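Local coordinates for bacterial leucyl aminopeptidase (Legionella pneumophila, PDB 6ESL), which is a secreted zinc aminopeptidase of family M28 that probably removes N-terminal residues, leucine among them, from peptides to supply the bacterium with nutrients, at residues B[228-233]-B[281-286]; B[306-311]-B[388-393]; B[313-318]-B[380-385]; B[320-325]-B[376-381]. One frame throughout, in Å; residues are numbered along the deposited sequence.

Contact 1: B[228-233]-B[281-286]; sequences SSIMEA and VQFDMT. With ZN (zinc ion), chain F.
S229 and I230 meet T286 and F283 in a buried helix-to-strand contact, where helix 220-239 lies against strand 277-282 and the residues leading on from it in the α/β core of the M28 peptidase. It has one polar and one apolar half. In the polar half the hydroxyl OG1 of T286 donates to OG of S229 at 3.0 Å. S229 OG is itself hydrogen-bonded to the carbonyl O of M376, so a single small hydroxyl both accepts and donates, which is what a serine can do inside a core. In the apolar half the methyl CG2 of I230 comes within 3.4 Å of CD2 of F283, meeting the ring obliquely. I230 holds its CG1 branch between its backbone N and carbonyl carbon (chi1 70°), and this leaves CG2 directed at the phenyl ring. In sequence between F283 and T286 stands D284, whose carboxylate binds a zinc ion through both oxygens, OD1 at 2.4 Å and OD2 at 2.5 Å. H209, D222 and a water complete that ion's site, and OD2 has a second partner in the hydroxyl of S334, which probably helps to fix the carboxylate. The contact thus packs the metal-bearing loop against a core helix from both sides of D284 in sequence. Around it, I230 reaches I206 and A208 of the adjacent strand 203-209 and W252 of strand 248-253, while F283 and T286 lean on A383 and F379 of helix 373-391.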
loop_
_atom_site.group_PDB
_atom_site.type_symbol
_atom_site.label_atom_id
_atom_site.label_comp_id
_atom_site.label_asym_id
_atom_site.label_seq_id
_atom_site.Cartn_x
_atom_site.Cartn_y
_atom_site.Cartn_z
ATOM N N SER B 228 11.145 -17.580 -17.275
ATOM C CA SER B 228 11.775 -18.811 -16.803
ATOM C C SER B 228 11.490 -19.142 -15.387
ATOM O O SER B 228 11.309 -20.318 -15.009
ATOM C CB SER B 228 13.304 -18.785 -16.988
ATOM O OG SER B 228 13.659 -18.509 -18.341
ATOM N N SER B 229 11.536 -18.110 -14.545
ATOM C CA SER B 229 11.091 -18.299 -13.179
ATOM C C SER B 229 9.671 -18.862 -13.115
ATOM O O SER B 229 9.433 -19.719 -12.295
ATOM C CB SER B 229 11.163 -16.957 -12.374
ATOM O OG SER B 229 12.464 -16.454 -12.168
ATOM N N ILE B 230 8.713 -18.333 -13.908
ATOM C CA ILE B 230 7.344 -18.872 -13.792
ATOM C C ILE B 230 7.208 -20.268 -14.448
ATOM O O ILE B 230 6.352 -21.055 -14.043
ATOM C CB ILE B 230 6.211 -17.928 -14.260
ATOM C CG1 ILE B 230 6.238 -17.761 -15.753
ATOM C CG2 ILE B 230 6.289 -16.572 -13.504
ATOM C CD1 ILE B 230 4.942 -17.171 -16.255
ATOM N N MET B 231 8.058 -20.578 -15.431
ATOM C CA MET B 231 8.053 -21.931 -16.037
ATOM C C MET B 231 8.419 -22.976 -14.996
ATOM O O MET B 231 7.828 -24.047 -14.976
ATOM C CB MET B 231 8.967 -22.025 -17.256
ATOM C CG MET B 231 8.945 -23.439 -17.983
ATOM S SD MET B 231 7.294 -23.746 -18.675
ATOM C CE MET B 231 7.412 -22.690 -20.110
ATOM N N GLU B 232 9.390 -22.667 -14.131
ATOM C CA GLU B 232 9.835 -23.621 -13.109
ATOM C C GLU B 232 8.783 -23.729 -12.016
ATOM O O GLU B 232 8.511 -24.787 -11.538
ATOM C CB GLU B 232 11.237 -23.300 -12.574
ATOM C CG GLU B 232 11.609 -24.131 -11.373
ATOM C CD GLU B 232 11.737 -25.636 -11.603
ATOM O OE1 GLU B 232 11.702 -26.100 -12.771
ATOM O OE2 GLU B 232 11.826 -26.341 -10.570
ATOM N N ALA B 233 8.128 -22.613 -11.682
ATOM C CA ALA B 233 7.022 -22.699 -10.721
ATOM C C ALA B 233 5.843 -23.577 -11.287
ATOM O O ALA B 233 5.211 -24.339 -10.541
ATOM C CB ALA B 233 6.524 -21.310 -10.358
ATOM N N VAL B 281 -0.465 -12.052 -10.331
ATOM C CA VAL B 281 0.863 -11.537 -10.118
ATOM C C VAL B 281 1.584 -11.493 -11.473
ATOM O O VAL B 281 1.320 -12.355 -12.385
ATOM C CB VAL B 281 1.651 -12.348 -9.046
ATOM C CG1 VAL B 281 1.794 -13.798 -9.429
ATOM C CG2 VAL B 281 3.014 -11.766 -8.706
ATOM N N GLN B 282 2.454 -10.513 -11.615
ATOM C CA GLN B 282 3.286 -10.352 -12.781
ATOM C C GLN B 282 4.764 -10.465 -12.404
ATOM O O GLN B 282 5.258 -9.773 -11.482
ATOM C CB GLN B 282 2.989 -9.006 -13.431
ATOM C CG GLN B 282 3.896 -8.539 -14.572
ATOM C CD GLN B 282 3.735 -9.349 -15.833
ATOM O OE1 GLN B 282 2.917 -10.283 -15.896
ATOM N NE2 GLN B 282 4.451 -8.930 -16.893
ATOM N N PHE B 283 5.463 -11.289 -13.170
ATOM C CA PHE B 283 6.946 -11.418 -13.083
ATOM C C PHE B 283 7.615 -10.838 -14.308
ATOM O O PHE B 283 7.588 -11.469 -15.428
ATOM C CB PHE B 283 7.332 -12.865 -12.833
ATOM C CG PHE B 283 6.892 -13.374 -11.511
ATOM C CD1 PHE B 283 7.700 -13.202 -10.369
ATOM C CD2 PHE B 283 5.695 -13.983 -11.357
ATOM C CE1 PHE B 283 7.271 -13.631 -9.114
ATOM C CE2 PHE B 283 5.291 -14.458 -10.143
ATOM C CZ PHE B 283 6.066 -14.205 -9.005
ATOM N N ASP B 284 8.095 -9.615 -14.115
ATOM C CA ASP B 284 8.830 -8.892 -15.115
ATOM C C ASP B 284 10.153 -8.482 -14.489
ATOM O O ASP B 284 10.231 -7.547 -13.691
ATOM C CB ASP B 284 8.058 -7.650 -15.560
ATOM C CG ASP B 284 8.792 -6.858 -16.624
ATOM O OD1 ASP B 284 9.902 -7.274 -17.017
ATOM O OD2 ASP B 284 8.260 -5.817 -17.065
ATOM N N MET B 285 11.186 -9.209 -14.874
ATOM C CA MET B 285 12.564 -8.974 -14.477
ATOM C C MET B 285 12.758 -9.539 -13.061
ATOM O O MET B 285 12.337 -8.976 -12.013
ATOM C CB MET B 285 13.080 -7.548 -14.651
ATOM C CG MET B 285 12.793 -6.989 -16.012
ATOM S SD MET B 285 13.399 -5.353 -16.337
ATOM C CE MET B 285 12.691 -4.388 -15.010
ATOM N N THR B 286 13.397 -10.697 -13.046
ATOM C CA THR B 286 13.598 -11.482 -11.811
ATOM C C THR B 286 15.057 -11.862 -11.538
ATOM O O THR B 286 15.358 -12.615 -10.590
ATOM C CB THR B 286 12.794 -12.797 -11.885
ATOM O OG1 THR B 286 13.302 -13.640 -12.899
ATOM C CG2 THR B 286 11.300 -12.549 -12.023
HETATM ZN ZN ZN F . 9.558 -6.363 -19.187
HETATM O O HOH W 1 10.428 -4.763 -17.974
#

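Contact 2: B[306-311]-B[388-393]; sequences RDLSNY and IELASE
Y311 of helix 306-320 reaches across to E389 and L390 near the end of the C-terminal helix 373-391, joining two helices that pack in the α/β fold of the peptidase. The backbones stand well apart here, 10.5 Å between CA of Y311 and CA of L390, and a long tyrosine suits the span. With CG anti to its backbone N (chi1 -174°), the ring is carried out to the other helix. E389 crosses it at about a right angle and meets it at the edge, its CB 3.1 Å from the tyrosine OH; the carboxylate plane is turned 76° from the ring. L390 instead slides past antiparallel to the tyrosine, its CD2 3.7 Å from CE2 and oblique to the ring. The polar ends look elsewhere: Y311 OH is hydrogen-bonded to the carbonyl of E114, and the E389 carboxylate takes the backbone N-H groups of K116 and H117 and the hydroxyl of Y319, a setting that would favour its charged form. D307, on the same helix as Y311, forms a salt bridge with R328 of the second subunit. Beside the ring, a looser apolar touch brings CD1 of L308 to 4.2 Å from CD1 of L390.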
loop_
_atom_site.group_PDB
_atom_site.type_symbol
_atom_site.label_atom_id
_atom_site.label_comp_id
_atom_site.label_asym_id
_atom_site.label_seq_id
_atom_site.Cartn_x
_atom_site.Cartn_y
_atom_site.Cartn_z
ATOM N N ARG B 306 -3.384 -2.703 -3.504
ATOM C CA ARG B 306 -2.749 -2.491 -2.225
ATOM C C ARG B 306 -2.725 -3.692 -1.314
ATOM O O ARG B 306 -1.641 -4.061 -0.806
ATOM C CB ARG B 306 -3.412 -1.253 -1.551
ATOM C CG ARG B 306 -3.011 -1.073 -0.078
ATOM C CD ARG B 306 -3.568 0.210 0.475
ATOM N NE ARG B 306 -2.721 0.644 1.607
ATOM C CZ ARG B 306 -2.899 1.799 2.271
ATOM N NH1 ARG B 306 -3.864 2.670 1.905
ATOM N NH2 ARG B 306 -2.146 2.072 3.322
ATOM N N ASP B 307 -3.855 -4.351 -1.065
ATOM C CA ASP B 307 -3.842 -5.535 -0.223
ATOM C C ASP B 307 -3.042 -6.690 -0.805
ATOM O O ASP B 307 -2.344 -7.372 -0.111
ATOM C CB ASP B 307 -5.250 -6.021 0.132
ATOM C CG ASP B 307 -5.979 -5.084 1.074
ATOM O OD1 ASP B 307 -5.346 -4.205 1.697
ATOM O OD2 ASP B 307 -7.209 -5.238 1.192
ATOM N N LEU B 308 -3.150 -6.919 -2.125
ATOM C CA LEU B 308 -2.386 -8.057 -2.694
ATOM C C LEU B 308 -0.871 -7.793 -2.627
ATOM O O LEU B 308 -0.085 -8.707 -2.364
ATOM C CB LEU B 308 -2.854 -8.326 -4.131
ATOM C CG LEU B 308 -2.266 -9.605 -4.766
ATOM C CD1 LEU B 308 -2.759 -10.821 -4.044
ATOM C CD2 LEU B 308 -2.633 -9.660 -6.243
ATOM N N SER B 309 -0.478 -6.540 -2.814
ATOM C CA SER B 309 0.928 -6.095 -2.745
ATOM C C SER B 309 1.497 -6.289 -1.362
ATOM O O SER B 309 2.594 -6.903 -1.169
ATOM C CB SER B 309 1.109 -4.661 -3.198
ATOM O OG SER B 309 0.617 -4.438 -4.514
ATOM N N ASN B 310 0.727 -5.880 -0.376
ATOM C CA ASN B 310 1.096 -6.184 1.036
ATOM C C ASN B 310 1.213 -7.662 1.316
ATOM O O ASN B 310 2.126 -8.081 2.013
ATOM C CB ASN B 310 0.082 -5.586 2.038
ATOM C CG ASN B 310 0.102 -4.040 2.086
ATOM O OD1 ASN B 310 1.101 -3.394 1.721
ATOM N ND2 ASN B 310 -0.996 -3.449 2.660
ATOM N N TYR B 311 0.312 -8.453 0.768
ATOM C CA TYR B 311 0.414 -9.885 0.907
ATOM C C TYR B 311 1.738 -10.468 0.278
ATOM O O TYR B 311 2.403 -11.305 0.869
ATOM C CB TYR B 311 -0.807 -10.582 0.281
ATOM C CG TYR B 311 -0.838 -12.029 0.513
ATOM C CD1 TYR B 311 -0.914 -12.546 1.807
ATOM C CD2 TYR B 311 -0.859 -12.929 -0.560
ATOM C CE1 TYR B 311 -0.974 -13.934 2.010
ATOM C CE2 TYR B 311 -0.867 -14.284 -0.379
ATOM C CZ TYR B 311 -0.959 -14.800 0.890
ATOM O OH TYR B 311 -0.996 -16.159 1.079
ATOM N N ILE B 388 0.115 -21.658 -4.413
ATOM C CA ILE B 388 -0.366 -22.651 -3.447
ATOM C C ILE B 388 -1.203 -21.979 -2.358
ATOM O O ILE B 388 -2.285 -22.456 -2.058
ATOM C CB ILE B 388 0.789 -23.512 -2.888
ATOM C CG1 ILE B 388 1.368 -24.422 -3.975
ATOM C CG2 ILE B 388 0.336 -24.308 -1.679
ATOM C CD1 ILE B 388 2.700 -25.022 -3.633
ATOM N N GLU B 389 -0.764 -20.864 -1.781
ATOM C CA GLU B 389 -1.579 -20.218 -0.762
ATOM C C GLU B 389 -2.949 -19.795 -1.267
ATOM O O GLU B 389 -3.942 -20.047 -0.593
ATOM C CB GLU B 389 -0.917 -18.957 -0.154
ATOM C CG GLU B 389 0.219 -19.295 0.807
ATOM C CD GLU B 389 -0.282 -19.770 2.197
ATOM O OE1 GLU B 389 -1.505 -19.552 2.489
ATOM O OE2 GLU B 389 0.557 -20.379 2.956
ATOM N N LEU B 390 -3.003 -19.123 -2.428
ATOM C CA LEU B 390 -4.260 -18.517 -2.834
ATOM C C LEU B 390 -5.218 -19.531 -3.513
ATOM O O LEU B 390 -6.443 -19.400 -3.420
ATOM C CB LEU B 390 -4.000 -17.316 -3.724
ATOM C CG LEU B 390 -3.230 -16.163 -3.016
ATOM C CD1 LEU B 390 -2.995 -15.026 -3.963
ATOM C CD2 LEU B 390 -3.953 -15.662 -1.795
ATOM N N ALA B 391 -4.657 -20.530 -4.176
ATOM C CA ALA B 391 -5.457 -21.523 -4.901
ATOM C C ALA B 391 -5.989 -22.582 -3.955
ATOM O O ALA B 391 -6.910 -23.311 -4.330
ATOM C CB ALA B 391 -4.654 -22.161 -6.027
ATOM N N SER B 392 -5.423 -22.667 -2.744
ATOM C CA SER B 392 -5.891 -23.611 -1.720
ATOM C C SER B 392 -6.961 -23.018 -0.846
ATOM O O SER B 392 -7.423 -23.711 0.019
ATOM C CB SER B 392 -4.732 -24.089 -0.835
ATOM O OG SER B 392 -3.690 -24.632 -1.602
ATOM N N GLU B 393 -7.339 -21.760 -1.037
ATOM C CA GLU B 393 -8.450 -21.107 -0.276
ATOM C C GLU B 393 -9.662 -20.702 -1.142
ATOM O O GLU B 393 -10.653 -20.184 -0.603
ATOM C CB GLU B 393 -7.967 -19.846 0.460
ATOM C CG GLU B 393 -6.926 -20.099 1.524
ATOM C CD GLU B 393 -7.418 -20.948 2.675
ATOM O OE1 GLU B 393 -7.140 -22.171 2.664
ATOM O OE2 GLU B 393 -8.062 -20.374 3.593
ATOM O OXT GLU B 393 -9.681 -20.853 -2.370
#

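Contact 3: B[313-318]-B[380-385]; sequences AKLIDH and SKLAVA
Helix 306-320 approaches helix 373-391 closely here, two helices of the α/β peptidase fold, with CA of I316 only 6.7 Å from CA of L382. The side chain of L382 fills the gap. Its first torsion sets CG anti to the backbone N (chi1 179°), and both methyls are carried to the facing helix although the CB itself does not aim there. One branch, CD1, lies 3.8 Å from CB of L315, with the two leucine side chains crossing at about a right angle. The other, CD2, rests 3.9 Å from CG1 of I316, whose chain it meets at a slant; CD1 also brushes that same CG1. A forked leucine suits the place because the fork spans two successive residues, CD1 nearer L315 and CD2 on I316. A385, one turn on, turns its CB toward helix 306-320 without quite touching; so small a residue is compatible with the close backbones. I316 continues onto V324 of strand 324-327, A383 and V384 pack on helix 220-239, and K314, at the subunit interface, pairs with D325 of the second subunit. With no hydrogen bond between the segments, cohesion here comes from burial of hydrocarbon and the fit of branched shapes.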
loop_
_atom_site.group_PDB
_atom_site.type_symbol
_atom_site.label_atom_id
_atom_site.label_comp_id
_atom_site.label_asym_id
_atom_site.label_seq_id
_atom_site.Cartn_x
_atom_site.Cartn_y
_atom_site.Cartn_z
ATOM N N ALA B 313 4.526 -8.870 0.129
ATOM C CA ALA B 313 5.572 -8.510 1.103
ATOM C C ALA B 313 5.662 -9.558 2.196
ATOM O O ALA B 313 6.751 -10.007 2.525
ATOM C CB ALA B 313 5.318 -7.089 1.664
ATOM N N LYS B 314 4.527 -9.992 2.713
ATOM C CA LYS B 314 4.481 -11.053 3.729
ATOM C C LYS B 314 4.964 -12.401 3.238
ATOM O O LYS B 314 5.713 -13.073 3.919
ATOM C CB LYS B 314 3.051 -11.227 4.247
ATOM C CG LYS B 314 2.703 -10.180 5.290
ATOM C CD LYS B 314 1.203 -10.088 5.534
ATOM C CE LYS B 314 0.737 -11.172 6.517
ATOM N NZ LYS B 314 -0.748 -11.021 6.515
ATOM N N LEU B 315 4.561 -12.770 2.015
ATOM C CA LEU B 315 5.028 -13.999 1.419
ATOM C C LEU B 315 6.513 -13.946 1.263
ATOM O O LEU B 315 7.171 -14.966 1.509
ATOM C CB LEU B 315 4.398 -14.291 0.046
ATOM C CG LEU B 315 2.921 -14.618 -0.022
ATOM C CD1 LEU B 315 2.483 -14.662 -1.469
ATOM C CD2 LEU B 315 2.638 -15.968 0.690
ATOM N N ILE B 316 7.060 -12.789 0.834
ATOM C CA ILE B 316 8.510 -12.680 0.677
ATOM C C ILE B 316 9.177 -12.912 2.057
ATOM O O ILE B 316 10.101 -13.715 2.203
ATOM C CB ILE B 316 8.951 -11.329 0.059
ATOM C CG1 ILE B 316 8.525 -11.247 -1.422
ATOM C CG2 ILE B 316 10.431 -11.186 0.153
ATOM C CD1 ILE B 316 8.400 -9.845 -2.005
ATOM N N ASP B 317 8.702 -12.179 3.066
ATOM C CA ASP B 317 9.357 -12.232 4.358
ATOM C C ASP B 317 9.256 -13.648 5.007
ATOM O O ASP B 317 10.274 -14.218 5.439
ATOM C CB ASP B 317 8.782 -11.170 5.279
ATOM C CG ASP B 317 9.400 -11.238 6.658
ATOM O OD1 ASP B 317 10.611 -10.985 6.765
ATOM O OD2 ASP B 317 8.730 -11.644 7.606
ATOM N N HIS B 318 8.052 -14.206 5.001
ATOM C CA HIS B 318 7.766 -15.514 5.569
ATOM C C HIS B 318 8.428 -16.670 4.853
ATOM O O HIS B 318 8.986 -17.593 5.495
ATOM C CB HIS B 318 6.242 -15.799 5.612
ATOM C CG HIS B 318 5.866 -16.900 6.567
ATOM N ND1 HIS B 318 5.211 -16.647 7.751
ATOM C CD2 HIS B 318 6.107 -18.238 6.550
ATOM C CE1 HIS B 318 5.030 -17.774 8.405
ATOM N NE2 HIS B 318 5.534 -18.763 7.685
ATOM N N SER B 380 10.884 -17.438 -8.467
ATOM C CA SER B 380 10.176 -18.655 -8.789
ATOM C C SER B 380 9.493 -19.181 -7.539
ATOM O O SER B 380 8.309 -19.630 -7.559
ATOM C CB SER B 380 11.149 -19.646 -9.443
ATOM O OG SER B 380 10.440 -20.721 -9.996
ATOM N N LYS B 381 10.201 -19.104 -6.397
ATOM C CA LYS B 381 9.636 -19.518 -5.128
ATOM C C LYS B 381 8.449 -18.690 -4.769
ATOM O O LYS B 381 7.487 -19.187 -4.221
ATOM C CB LYS B 381 10.683 -19.415 -4.013
ATOM C CG LYS B 381 11.730 -20.535 -4.119
ATOM C CD LYS B 381 12.778 -20.488 -3.061
ATOM C CE LYS B 381 13.798 -21.525 -3.427
ATOM N NZ LYS B 381 14.834 -21.772 -2.424
ATOM N N LEU B 382 8.547 -17.400 -5.009
ATOM C CA LEU B 382 7.442 -16.516 -4.712
ATOM C C LEU B 382 6.203 -16.914 -5.522
ATOM O O LEU B 382 5.099 -16.884 -4.988
ATOM C CB LEU B 382 7.833 -15.038 -4.920
ATOM C CG LEU B 382 6.774 -13.970 -4.674
ATOM C CD1 LEU B 382 6.175 -14.084 -3.285
ATOM C CD2 LEU B 382 7.295 -12.526 -4.877
ATOM N N ALA B 383 6.386 -17.219 -6.815
ATOM C CA ALA B 383 5.249 -17.616 -7.678
ATOM C C ALA B 383 4.592 -18.893 -7.104
ATOM O O ALA B 383 3.356 -18.966 -7.058
ATOM C CB ALA B 383 5.725 -17.895 -9.097
ATOM N N VAL B 384 5.438 -19.881 -6.777
ATOM C CA VAL B 384 4.951 -21.156 -6.176
ATOM C C VAL B 384 4.153 -20.897 -4.901
ATOM O O VAL B 384 3.052 -21.437 -4.712
ATOM C CB VAL B 384 6.076 -22.184 -5.903
ATOM C CG1 VAL B 384 5.605 -23.399 -5.069
ATOM C CG2 VAL B 384 6.596 -22.683 -7.205
ATOM N N ALA B 385 4.677 -20.020 -4.049
ATOM C CA ALA B 385 4.006 -19.760 -2.767
ATOM C C ALA B 385 2.675 -19.024 -2.972
ATOM O O ALA B 385 1.683 -19.352 -2.316
ATOM C CB ALA B 385 4.925 -18.988 -1.851
#

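Contact 4: B[320-325]-B[376-381]; sequences IHVPVD and MTNFSK
The side-chain amide of N378 has one face laid against I320: the methyl CG2 sits almost directly over the amide carbon CG, 3.6 Å away, and is nearly as near to ND2. On that same face CG1 of V322 lies obliquely above OD1 at 4.0 Å, the valine and asparagine side chains coming from opposite directions. Thus two methyls, from the residues before and after H321, roof a flat polar group. I320 and N378 slide past each other in opposite directions. The branch that covers the amide, CG2, is anti to the isoleucine's backbone N, while CG1 is anti to the carbonyl carbon (chi1 -46°). This longer branch reaches the same helix one turn on, where the terminal CD1 presses on CB of K381 at 3.5 Å, tighter than ordinary van der Waals contact. K381 offers only this first carbon, its extended chain then leading off. The bend in the chain is made at H321, which has positive phi just after helix 306-320. The turn from that helix into strand 324-327, the outermost strand of the sheet within this chain, is thereby packed on helix 373-391 of the α/β fold. M297 of strand 297-300 also packs on I320 and V322. Between these two segments the amide takes part through van der Waals contact of its face alone; asparagine suits the spot because its flat amide gives both methyls a face to pack on.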
loop_
_atom_site.group_PDB
_atom_site.type_symbol
_atom_site.label_atom_id
_atom_site.label_comp_id
_atom_site.label_asym_id
_atom_site.label_seq_id
_atom_site.Cartn_x
_atom_site.Cartn_y
_atom_site.Cartn_z
ATOM N N ILE B 320 10.587 -16.474 1.754
ATOM C CA ILE B 320 11.828 -16.275 0.993
ATOM C C ILE B 320 12.976 -15.800 1.910
ATOM O O ILE B 320 14.162 -16.043 1.617
ATOM C CB ILE B 320 11.619 -15.290 -0.197
ATOM C CG1 ILE B 320 10.328 -15.591 -1.010
ATOM C CG2 ILE B 320 12.804 -15.266 -1.100
ATOM C CD1 ILE B 320 10.324 -17.002 -1.530
ATOM N N HIS B 321 12.631 -15.062 2.965
ATOM C CA HIS B 321 13.616 -14.629 3.960
ATOM C C HIS B 321 14.680 -13.706 3.366
ATOM O O HIS B 321 15.829 -13.847 3.673
ATOM C CB HIS B 321 14.243 -15.850 4.697
ATOM C CG HIS B 321 13.225 -16.686 5.395
ATOM N ND1 HIS B 321 12.993 -18.008 5.079
ATOM C CD2 HIS B 321 12.354 -16.370 6.386
ATOM C CE1 HIS B 321 12.028 -18.479 5.854
ATOM N NE2 HIS B 321 11.614 -17.497 6.643
ATOM N N VAL B 322 14.214 -12.704 2.590
ATOM C CA VAL B 322 15.039 -11.601 2.172
ATOM C C VAL B 322 14.287 -10.286 2.483
ATOM O O VAL B 322 13.078 -10.293 2.724
ATOM C CB VAL B 322 15.373 -11.719 0.683
ATOM C CG1 VAL B 322 16.188 -13.016 0.426
ATOM C CG2 VAL B 322 14.123 -11.609 -0.172
ATOM N N PRO B 323 15.002 -9.142 2.509
ATOM C CA PRO B 323 14.299 -7.869 2.718
ATOM C C PRO B 323 13.316 -7.544 1.527
ATOM O O PRO B 323 13.450 -8.034 0.398
ATOM C CB PRO B 323 15.445 -6.847 2.800
ATOM C CG PRO B 323 16.720 -7.680 3.178
ATOM C CD PRO B 323 16.466 -8.971 2.395
ATOM N N VAL B 324 12.340 -6.692 1.820
ATOM C CA VAL B 324 11.393 -6.155 0.891
ATOM C C VAL B 324 11.543 -4.653 0.878
ATOM O O VAL B 324 11.768 -4.057 1.910
ATOM C CB VAL B 324 9.972 -6.394 1.345
ATOM C CG1 VAL B 324 8.965 -5.845 0.326
ATOM C CG2 VAL B 324 9.732 -7.887 1.494
ATOM N N ASP B 325 11.448 -4.042 -0.260
ATOM C CA ASP B 325 11.417 -2.585 -0.318
ATOM C C ASP B 325 10.407 -2.282 -1.478
ATOM O O ASP B 325 9.879 -3.196 -2.130
ATOM C CB ASP B 325 12.797 -2.033 -0.551
ATOM C CG ASP B 325 12.957 -0.561 -0.078
ATOM O OD1 ASP B 325 11.934 0.107 0.162
ATOM O OD2 ASP B 325 14.100 -0.100 0.048
ATOM N N MET B 376 16.598 -15.181 -9.379
ATOM C CA MET B 376 15.589 -15.783 -10.245
ATOM C C MET B 376 14.879 -16.897 -9.555
ATOM O O MET B 376 13.714 -17.085 -9.708
ATOM C CB MET B 376 16.196 -16.275 -11.551
ATOM C CG MET B 376 16.650 -15.170 -12.465
ATOM S SD MET B 376 17.114 -15.589 -14.146
ATOM C CE MET B 376 18.682 -16.391 -13.922
ATOM N N THR B 377 15.632 -17.660 -8.795
ATOM C CA THR B 377 15.065 -18.783 -7.995
ATOM C C THR B 377 14.101 -18.264 -6.903
ATOM O O THR B 377 13.019 -18.802 -6.660
ATOM C CB THR B 377 16.217 -19.644 -7.377
ATOM O OG1 THR B 377 17.028 -20.144 -8.434
ATOM C CG2 THR B 377 15.717 -20.739 -6.617
ATOM N N ASN B 378 14.475 -17.163 -6.269
ATOM C CA ASN B 378 13.629 -16.529 -5.257
ATOM C C ASN B 378 12.282 -16.064 -5.815
ATOM O O ASN B 378 11.244 -16.246 -5.174
ATOM C CB ASN B 378 14.390 -15.366 -4.559
ATOM C CG ASN B 378 15.393 -15.849 -3.506
ATOM O OD1 ASN B 378 16.269 -15.044 -3.011
ATOM N ND2 ASN B 378 15.323 -17.148 -3.148
ATOM N N PHE B 379 12.304 -15.501 -6.990
ATOM C CA PHE B 379 11.067 -15.144 -7.677
ATOM C C PHE B 379 10.212 -16.333 -8.074
ATOM O O PHE B 379 8.968 -16.301 -7.850
ATOM C CB PHE B 379 11.340 -14.196 -8.870
ATOM C CG PHE B 379 11.678 -12.811 -8.441
ATOM C CD1 PHE B 379 10.684 -11.870 -8.161
ATOM C CD2 PHE B 379 12.969 -12.450 -8.293
ATOM C CE1 PHE B 379 11.043 -10.534 -7.812
ATOM C CE2 PHE B 379 13.343 -11.178 -7.779
ATOM C CZ PHE B 379 12.371 -10.237 -7.548
ATOM N N SER B 380 10.884 -17.438 -8.467
ATOM C CA SER B 380 10.176 -18.655 -8.789
ATOM C C SER B 380 9.493 -19.181 -7.539
ATOM O O SER B 380 8.309 -19.630 -7.559
ATOM C CB SER B 380 11.149 -19.646 -9.443
ATOM O OG SER B 380 10.440 -20.721 -9.996
ATOM N N LYS B 381 10.201 -19.104 -6.397
ATOM C CA LYS B 381 9.636 -19.518 -5.128
ATOM C C LYS B 381 8.449 -18.690 -4.769
ATOM O O LYS B 381 7.487 -19.187 -4.221
ATOM C CB LYS B 381 10.683 -19.415 -4.013
ATOM C CG LYS B 381 11.730 -20.535 -4.119
ATOM C CD LYS B 381 12.778 -20.488 -3.061
ATOM C CE LYS B 381 13.798 -21.525 -3.427
ATOM N NZ LYS B 381 14.834 -21.772 -2.424
#

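Helix 373-391 ties the set together: contacts 4, 3 and 2 fall in that order along it, while contact 1 bears on the same helix from the side of strand 277-282 and helix 220-239. Along the chain contact 1 closes first; contact 2 then spans contacts 3 and 4, which end on the same part of the C-terminal helix. Contacts 3 and 4 have centres about 6 Å apart and share S380 and K381; contacts 2 and 3 lie about 10 Å apart on the same two helices. Contact 1 is about 12 Å from both 3 and 4 between centres. The C-terminal helix therefore links the zinc-binding loop to the helix that faces the second subunit.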